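Local coordinates for uncharacterized protein DUF849 (Burkholderia xenovorans LB400, PDB 3E02) that probably cleaves beta-keto acids such as 3-keto-5-aminohexanoate, as a zinc-binding member of the beta-keto acid cleavage enzyme family within the TIM-barrel clan, at residues T15-T20 with H50-D55; S24-I29 with L269-A274. One frame throughout, in Å; residues are numbered along the deposited sequence. Where two conformers were deposited one is given.

How the contacts relate
Residues 15-29, in the loop that runs from strand 10-13 to helix 31-44, supply one segment to each contact. Contact 1 uses the start of this loop and is buried; it meets strand 48-54 beside the zinc. Contact 2 uses the later part, nearer the surface and partly buried, against the turn leading into helix 273-286. Both are bridged by waters, but direct hydrogen bonds between the paired segments occur only in contact 1, where an arginine gives them; contact 2 relies on aromatic overlap instead. The two touch where Thr-15 OG1 lies 2.6 Å from Pro-28 O, a hydrogen bond, and where Thr-20 packs on Leu-27.

Contact 1 (T15-T20 with H50-D55); sequences TGSIHT and HLHARD. With ZN (zinc ion), chain B.
This is a buried polar contact at the zinc site, in which Gly-16 and its neighbours in the loop after strand 10-13 pack on His-52 and Arg-54 of strand 48-54. The CA of Gly-16 sits squarely over one face of the His-52 imidazole, a CH-pi contact 3.5 Å from the ring centroid. NE2 of that ring binds zinc at 2.2 Å, as does His-50 NE2; Glu-259 and three waters complete the shell. Arg-54, extended from CG to NE, grips Thr-15 side-on. Its NE bonds Thr-15 OG1 at 2.8 Å; the threonine torsion (chi1 -165°) swings this hydroxyl away from the Thr-15 nitrogen to where it receives NE. Arg-54 NH2 gives a nearly straight bond to Thr-15 O, 3.0 Å long. That oxygen lies in the guanidinium plane, although NH2 stands above the carbonyl plane. NH2 also reaches His-19 O, at a more bent 133°. One water links Gly-16 N to His-50 O, another Gly-16 O to Ala-53 O. Strand 48-54 lies between parallel strands 10-13 and 82-85 of the barrel, with Leu-51 turned onto helix 72-78 and Ala-53 onto helix 65-68.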
ATOM      1  N   THR A  15      -4.997  10.042  31.768  1.00 33.53           N
ATOM      2  CA  THR A  15      -4.982   8.830  32.602  1.00 32.67           C
ATOM      3  C   THR A  15      -5.698   7.606  32.042  1.00 33.20           C
ATOM      4  O   THR A  15      -5.216   6.483  32.239  1.00 34.01           O
ATOM      5  CB  THR A  15      -5.454   9.153  34.037  1.00 32.48           C
ATOM      6  OG1 THR A  15      -5.116   8.065  34.909  1.00 32.81           O
ATOM      7  CG2 THR A  15      -6.964   9.480  34.102  1.00 31.46           C
ATOM      8  N   GLY A  16      -6.832   7.790  31.365  1.00 33.48           N
ATOM      9  CA  GLY A  16      -7.531   6.662  30.770  1.00 32.95           C
ATOM     10  C   GLY A  16      -8.114   5.685  31.768  1.00 33.19           C
ATOM     11  O   GLY A  16      -8.364   6.028  32.934  1.00 31.68           O
ATOM     12  N   SER A  17      -8.312   4.465  31.284  1.00 34.04           N
ATOM     13  CA  SER A  17      -8.855   3.364  32.061  1.00 35.30           C
ATOM     14  C   SER A  17      -8.189   2.001  31.803  1.00 35.37           C
ATOM     15  O   SER A  17      -8.658   1.024  32.383  1.00 36.06           O
ATOM     16  CB  SER A  17     -10.345   3.249  31.717  1.00 37.19           C
ATOM     17  OG  SER A  17     -10.501   2.826  30.370  1.00 40.30           O
ATOM     18  N   ILE A  18      -7.111   1.935  30.998  1.00 34.96           N
ATOM     19  CA  ILE A  18      -6.390   0.686  30.643  0.50 35.24           C
ATOM     20  C   ILE A  18      -5.271   0.376  31.627  1.00 35.05           C
ATOM     21  O   ILE A  18      -5.103  -0.772  32.058  1.00 36.13           O
ATOM     22  CB  ILE A  18      -5.756   0.784  29.205  0.50 34.80           C
ATOM     23  CG1 ILE A  18      -6.832   1.036  28.145  0.50 38.10           C
ATOM     24  CG2 ILE A  18      -4.921  -0.448  28.846  0.50 36.38           C
ATOM     25  CD1 ILE A  18      -8.096   0.174  28.282  0.50 38.30           C
ATOM     26  N   HIS A  19      -4.475   1.404  31.938  1.00 33.44           N
ATOM     27  CA  HIS A  19      -3.378   1.253  32.906  1.00 33.03           C
ATOM     28  C   HIS A  19      -3.972   1.275  34.303  1.00 32.84           C
ATOM     29  O   HIS A  19      -4.996   1.917  34.540  1.00 31.78           O
ATOM     30  CB  HIS A  19      -2.316   2.338  32.748  1.00 32.35           C
ATOM     31  CG  HIS A  19      -1.639   2.297  31.415  1.00 32.98           C
ATOM     32  ND1 HIS A  19      -1.508   3.408  30.616  1.00 33.69           N
ATOM     33  CD2 HIS A  19      -1.108   1.265  30.719  1.00 37.47           C
ATOM     34  CE1 HIS A  19      -0.889   3.070  29.500  1.00 37.79           C
ATOM     35  NE2 HIS A  19      -0.633   1.778  29.536  1.00 34.87           N
ATOM     36  N   THR A  20      -3.352   0.542  35.222  1.00 32.56           N
ATOM     37  CA  THR A  20      -3.844   0.428  36.594  1.00 32.34           C
ATOM     38  C   THR A  20      -2.758   0.943  37.557  1.00 32.26           C
ATOM     39  O   THR A  20      -1.598   1.044  37.150  1.00 32.48           O
ATOM     40  CB  THR A  20      -4.303  -1.008  36.914  1.00 32.34           C
ATOM     41  OG1 THR A  20      -3.169  -1.874  36.983  1.00 32.97           O
ATOM     42  CG2 THR A  20      -5.305  -1.529  35.850  1.00 29.38           C
ATOM     43  N   HIS A  50      -7.670  14.938  26.832  1.00 32.70           N
ATOM     44  CA  HIS A  50      -8.641  13.842  26.766  1.00 32.56           C
ATOM     45  C   HIS A  50      -8.717  13.279  28.195  1.00 33.86           C
ATOM     46  O   HIS A  50      -7.713  12.827  28.754  1.00 34.93           O
ATOM     47  CB  HIS A  50      -8.240  12.816  25.717  1.00 32.53           C
ATOM     48  CG  HIS A  50      -9.053  11.574  25.752  1.00 34.82           C
ATOM     49  ND1 HIS A  50     -10.325  11.488  25.234  1.00 39.42           N
ATOM     50  CD2 HIS A  50      -8.779  10.364  26.280  1.00 35.08           C
ATOM     51  CE1 HIS A  50     -10.792  10.269  25.430  1.00 43.11           C
ATOM     52  NE2 HIS A  50      -9.866   9.562  26.049  1.00 34.10           N
ATOM     53  N   LEU A  51      -9.917  13.289  28.762  1.00 33.60           N
ATOM     54  CA  LEU A  51     -10.120  13.021  30.182  1.00 34.65           C
ATOM     55  C   LEU A  51     -11.039  11.868  30.562  1.00 34.64           C
ATOM     56  O   LEU A  51     -12.126  11.742  30.009  1.00 33.58           O
ATOM     57  CB  LEU A  51     -10.693  14.296  30.803  1.00 34.43           C
ATOM     58  CG  LEU A  51      -9.845  15.571  30.670  1.00 34.50           C
ATOM     59  CD1 LEU A  51     -10.668  16.803  31.080  1.00 37.34           C
ATOM     60  CD2 LEU A  51      -8.559  15.467  31.471  1.00 34.32           C
ATOM     61  N   HIS A  52     -10.554  11.060  31.517  1.00 34.44           N
ATOM     62  CA  HIS A  52     -11.296  10.018  32.227  1.00 33.86           C
ATOM     63  C   HIS A  52     -11.187  10.349  33.713  1.00 34.82           C
ATOM     64  O   HIS A  52     -10.278  11.085  34.140  1.00 36.17           O
ATOM     65  CB  HIS A  52     -10.659   8.634  32.069  1.00 34.20           C
ATOM     66  CG  HIS A  52     -10.722   8.063  30.696  1.00 32.41           C
ATOM     67  ND1 HIS A  52     -11.260   6.816  30.437  1.00 32.70           N
ATOM     68  CD2 HIS A  52     -10.268   8.535  29.510  1.00 34.75           C
ATOM     69  CE1 HIS A  52     -11.147   6.559  29.145  1.00 34.27           C
ATOM     70  NE2 HIS A  52     -10.548   7.583  28.566  1.00 31.05           N
ATOM     71  N   ALA A  53     -12.094   9.769  34.503  1.00 34.80           N
ATOM     72  CA  ALA A  53     -12.094   9.888  35.960  1.00 33.95           C
ATOM     73  C   ALA A  53     -11.780   8.520  36.541  1.00 33.49           C
ATOM     74  O   ALA A  53     -12.020   7.480  35.900  1.00 33.25           O
ATOM     75  CB  ALA A  53     -13.470  10.370  36.483  1.00 33.19           C
ATOM     76  N   ARG A  54     -11.283   8.542  37.775  1.00 34.31           N
ATOM     77  CA  ARG A  54     -10.968   7.351  38.535  1.00 34.11           C
ATOM     78  C   ARG A  54     -11.414   7.533  39.978  1.00 34.27           C
ATOM     79  O   ARG A  54     -11.433   8.660  40.494  1.00 34.78           O
ATOM     80  CB  ARG A  54      -9.457   7.094  38.523  1.00 32.82           C
ATOM     81  CG  ARG A  54      -8.891   6.684  37.188  1.00 34.54           C
ATOM     82  CD  ARG A  54      -7.386   6.492  37.263  1.00 33.10           C
ATOM     83  NE  ARG A  54      -6.849   6.076  35.965  1.00 32.73           N
ATOM     84  CZ  ARG A  54      -6.777   4.823  35.521  1.00 33.19           C
ATOM     85  NH1 ARG A  54      -7.253   3.808  36.214  1.00 32.74           N
ATOM     86  NH2 ARG A  54      -6.251   4.585  34.323  1.00 34.36           N
ATOM     87  N   ASP A  55     -11.738   6.415  40.621  1.00 34.57           N
ATOM     88  CA  ASP A  55     -12.059   6.394  42.046  1.00 35.72           C
ATOM     89  C   ASP A  55     -10.827   6.993  42.748  1.00 35.52           C
ATOM     90  O   ASP A  55      -9.714   6.468  42.556  1.00 33.58           O
ATOM     91  CB  ASP A  55     -12.304   4.953  42.498  1.00 36.42           C
ATOM     92  CG  ASP A  55     -12.623   4.840  43.972  1.00 39.09           C
ATOM     93  OD1 ASP A  55     -11.784   5.209  44.817  1.00 38.36           O
ATOM     94  OD2 ASP A  55     -13.708   4.326  44.285  1.00 41.47           O
TER
HETATM   95 ZN    ZN B 311      -9.782   7.445  26.499  1.00 32.84          ZN
HETATM   96  O   HOH W   1      -7.494  10.399  30.107  1.00 21.42           O
HETATM   97  O   HOH W   2     -10.639   5.639  34.310  1.00 23.81           O
HETATM   98  O   HOH W   3      -7.653   1.094  34.910  1.00 20.42           O
HETATM   99  O   HOH W   4     -12.025   7.078  25.385  1.00 27.28           O
HETATM  100  O   HOH W   5      -9.492   6.813  24.180  1.00 26.37           O
HETATM  101  O   HOH W   6     -10.314   5.309  26.291  1.00 39.17           O

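Contact 2 (S24-I29 with L269-A274); sequences SPYLPI and LATSNA
Tyr-26 lays one face of its ring over the backbone of Thr-271, whose CA stands 3.9 Å from the ring centroid, a CH-pi contact displaced toward the rim. The tyrosine torsion (chi1 -49°), with CG anti to the carbonyl carbon, turns the ring onto Thr-271. The opposite face is covered by Pro-25 CG from its own segment, which leaves the ring sandwiched between a proline and the turn. Thr-271 CG2 runs alongside in the same direction and meets the far end of the ring, 3.9 Å from Tyr-26 CZ. Ala-270 O comes obliquely, within 3.3 Å of Tyr-26 CD2. At the ring edge Leu-269 CB approaches Tyr-26 CE2 to 4.2 Å, the two side chains crossing at about a right angle, while Leu-269 CD1 touches Pro-25 CD. Deeper in, Pro-28 CG rests against Asn-273 ND2 at 3.9 Å; Asn-273 OD1 accepts from Leu-258 N, and ND2 donates to Val-14 O.

Each segment also shapes itself. Residues 24-27 form a type I turn. Separately, Ser-24 OG accepts from Tyr-26 N, an ST turn. Ser-272 is the N-cap of helix 273-286, its OG accepting from Ala-274 N and also bonded to Glu-37 of helix 31-44. Water 7 accepts a hydrogen bond from Ser-24 OG at 2.6 Å and donates one to Ala-270 O; water 8 donates to the carbonyl oxygens of both Tyr-26 and Thr-271. Between these segments the direct contacts are thus van der Waals and CH-pi, and the polar links pass through water, consistent with a join set by the fit of the tyrosine face more than by bond direction.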
ATOM      1  N   SER A  24       2.305   1.956  37.569  1.00 32.80           N
ATOM      2  CA  SER A  24       3.140   3.133  37.718  1.00 33.27           C
ATOM      3  C   SER A  24       2.689   3.970  38.898  1.00 33.74           C
ATOM      4  O   SER A  24       1.486   4.254  39.018  1.00 34.68           O
ATOM      5  CB  SER A  24       3.085   4.016  36.457  1.00 33.31           C
ATOM      6  OG  SER A  24       3.801   5.233  36.643  1.00 34.25           O
ATOM      7  N   PRO A  25       3.650   4.452  39.714  1.00 34.09           N
ATOM      8  CA  PRO A  25       3.261   5.363  40.792  1.00 34.94           C
ATOM      9  C   PRO A  25       2.880   6.764  40.276  1.00 34.82           C
ATOM     10  O   PRO A  25       2.395   7.575  41.051  1.00 34.58           O
ATOM     11  CB  PRO A  25       4.522   5.435  41.657  1.00 35.29           C
ATOM     12  CG  PRO A  25       5.641   5.195  40.744  1.00 36.11           C
ATOM     13  CD  PRO A  25       5.110   4.241  39.690  1.00 35.26           C
ATOM     14  N   TYR A  26       3.121   7.038  38.991  1.00 34.28           N
ATOM     15  CA  TYR A  26       2.851   8.330  38.367  1.00 34.93           C
ATOM     16  C   TYR A  26       1.514   8.374  37.603  1.00 35.11           C
ATOM     17  O   TYR A  26       1.216   9.381  36.950  1.00 34.51           O
ATOM     18  CB  TYR A  26       4.006   8.689  37.433  1.00 36.08           C
ATOM     19  CG  TYR A  26       5.370   8.525  38.080  1.00 33.55           C
ATOM     20  CD1 TYR A  26       5.765   9.358  39.139  1.00 40.88           C
ATOM     21  CD2 TYR A  26       6.269   7.555  37.633  1.00 36.70           C
ATOM     22  CE1 TYR A  26       7.030   9.218  39.750  1.00 39.54           C
ATOM     23  CE2 TYR A  26       7.536   7.404  38.232  1.00 35.60           C
ATOM     24  CZ  TYR A  26       7.906   8.237  39.290  1.00 40.64           C
ATOM     25  OH  TYR A  26       9.146   8.094  39.876  1.00 43.41           O
ATOM     26  N   LEU A  27       0.709   7.305  37.686  1.00 34.88           N
ATOM     27  CA  LEU A  27      -0.604   7.274  37.027  1.00 35.12           C
ATOM     28  C   LEU A  27      -1.500   8.288  37.753  1.00 34.71           C
ATOM     29  O   LEU A  27      -1.689   8.147  38.963  1.00 36.13           O
ATOM     30  CB  LEU A  27      -1.233   5.877  37.115  1.00 35.93           C
ATOM     31  CG  LEU A  27      -2.581   5.668  36.412  1.00 34.69           C
ATOM     32  CD1 LEU A  27      -2.405   5.736  34.910  1.00 35.13           C
ATOM     33  CD2 LEU A  27      -3.209   4.345  36.830  1.00 35.90           C
ATOM     34  N   PRO A  28      -2.023   9.321  37.052  1.00 34.31           N
ATOM     35  CA  PRO A  28      -2.911  10.275  37.745  1.00 34.69           C
ATOM     36  C   PRO A  28      -4.229   9.622  38.173  1.00 34.29           C
ATOM     37  O   PRO A  28      -4.909   9.025  37.343  1.00 35.42           O
ATOM     38  CB  PRO A  28      -3.147  11.365  36.691  1.00 35.13           C
ATOM     39  CG  PRO A  28      -2.033  11.184  35.717  1.00 33.74           C
ATOM     40  CD  PRO A  28      -1.843   9.727  35.645  1.00 33.91           C
ATOM     41  N   ILE A  29      -4.577   9.751  39.454  1.00 33.49           N
ATOM     42  CA  ILE A  29      -5.763   9.090  40.016  1.00 33.24           C
ATOM     43  C   ILE A  29      -6.797  10.065  40.548  1.00 34.05           C
ATOM     44  O   ILE A  29      -7.958  10.041  40.114  1.00 34.74           O
ATOM     45  CB  ILE A  29      -5.334   8.079  41.118  1.00 33.80           C
ATOM     46  CG1 ILE A  29      -4.610   6.884  40.473  1.00 34.21           C
ATOM     47  CG2 ILE A  29      -6.539   7.557  41.916  1.00 32.18           C
ATOM     48  CD1 ILE A  29      -3.969   5.930  41.464  1.00 33.34           C
ATOM     49  N   LEU A 269       9.882   4.927  33.130  1.00 33.45           N
ATOM     50  CA  LEU A 269       8.532   5.386  33.447  1.00 32.74           C
ATOM     51  C   LEU A 269       8.481   6.909  33.370  1.00 34.14           C
ATOM     52  O   LEU A 269       9.383   7.576  33.867  1.00 33.20           O
ATOM     53  CB  LEU A 269       8.107   4.993  34.867  1.00 32.18           C
ATOM     54  CG  LEU A 269       7.859   3.509  35.129  1.00 35.21           C
ATOM     55  CD1 LEU A 269       7.741   3.239  36.632  1.00 34.38           C
ATOM     56  CD2 LEU A 269       6.617   3.084  34.351  1.00 34.06           C
ATOM     57  N   ALA A 270       7.425   7.433  32.745  1.00 34.76           N
ATOM     58  CA  ALA A 270       7.194   8.871  32.657  1.00 35.76           C
ATOM     59  C   ALA A 270       6.703   9.331  34.018  1.00 36.25           C
ATOM     60  O   ALA A 270       5.772   8.717  34.567  1.00 35.88           O
ATOM     61  CB  ALA A 270       6.128   9.197  31.587  1.00 34.80           C
ATOM     62  N   THR A 271       7.318  10.387  34.560  1.00 36.20           N
ATOM     63  CA  THR A 271       6.896  10.967  35.841  1.00 36.89           C
ATOM     64  C   THR A 271       5.685  11.888  35.664  1.00 36.46           C
ATOM     65  O   THR A 271       4.997  12.202  36.629  1.00 36.76           O
ATOM     66  CB  THR A 271       8.037  11.749  36.527  1.00 38.50           C
ATOM     67  OG1 THR A 271       8.435  12.853  35.702  1.00 41.64           O
ATOM     68  CG2 THR A 271       9.248  10.833  36.778  1.00 39.67           C
ATOM     69  N   SER A 272       5.439  12.331  34.432  1.00 35.94           N
ATOM     70  CA  SER A 272       4.350  13.234  34.120  1.00 35.98           C
ATOM     71  C   SER A 272       3.975  13.168  32.655  1.00 35.79           C
ATOM     72  O   SER A 272       4.808  12.879  31.795  1.00 34.93           O
ATOM     73  CB  SER A 272       4.784  14.684  34.425  1.00 37.41           C
ATOM     74  OG  SER A 272       3.768  15.630  34.078  1.00 40.91           O
ATOM     75  N   ASN A 273       2.703  13.471  32.394  1.00 36.08           N
ATOM     76  CA  ASN A 273       2.191  13.665  31.043  1.00 35.00           C
ATOM     77  C   ASN A 273       3.008  14.710  30.292  1.00 35.42           C
ATOM     78  O   ASN A 273       3.258  14.550  29.092  1.00 35.24           O
ATOM     79  CB  ASN A 273       0.718  14.095  31.082  1.00 34.44           C
ATOM     80  CG  ASN A 273      -0.220  12.918  31.211  1.00 35.07           C
ATOM     81  OD1 ASN A 273      -0.491  12.236  30.232  1.00 35.36           O
ATOM     82  ND2 ASN A 273      -0.742  12.695  32.403  1.00 32.08           N
ATOM     83  N   ALA A 274       3.422  15.755  31.009  1.00 35.19           N
ATOM     84  CA  ALA A 274       4.241  16.844  30.454  1.00 35.50           C
ATOM     85  C   ALA A 274       5.520  16.354  29.784  1.00 35.11           C
ATOM     86  O   ALA A 274       5.926  16.945  28.804  1.00 35.14           O
ATOM     87  CB  ALA A 274       4.570  17.886  31.518  1.00 34.57           C
TER
HETATM   88  O   HOH W   7       4.342   6.464  34.369  1.00 18.15           O
HETATM   89  O   HOH W   8       1.810  11.924  36.943  1.00 24.75           O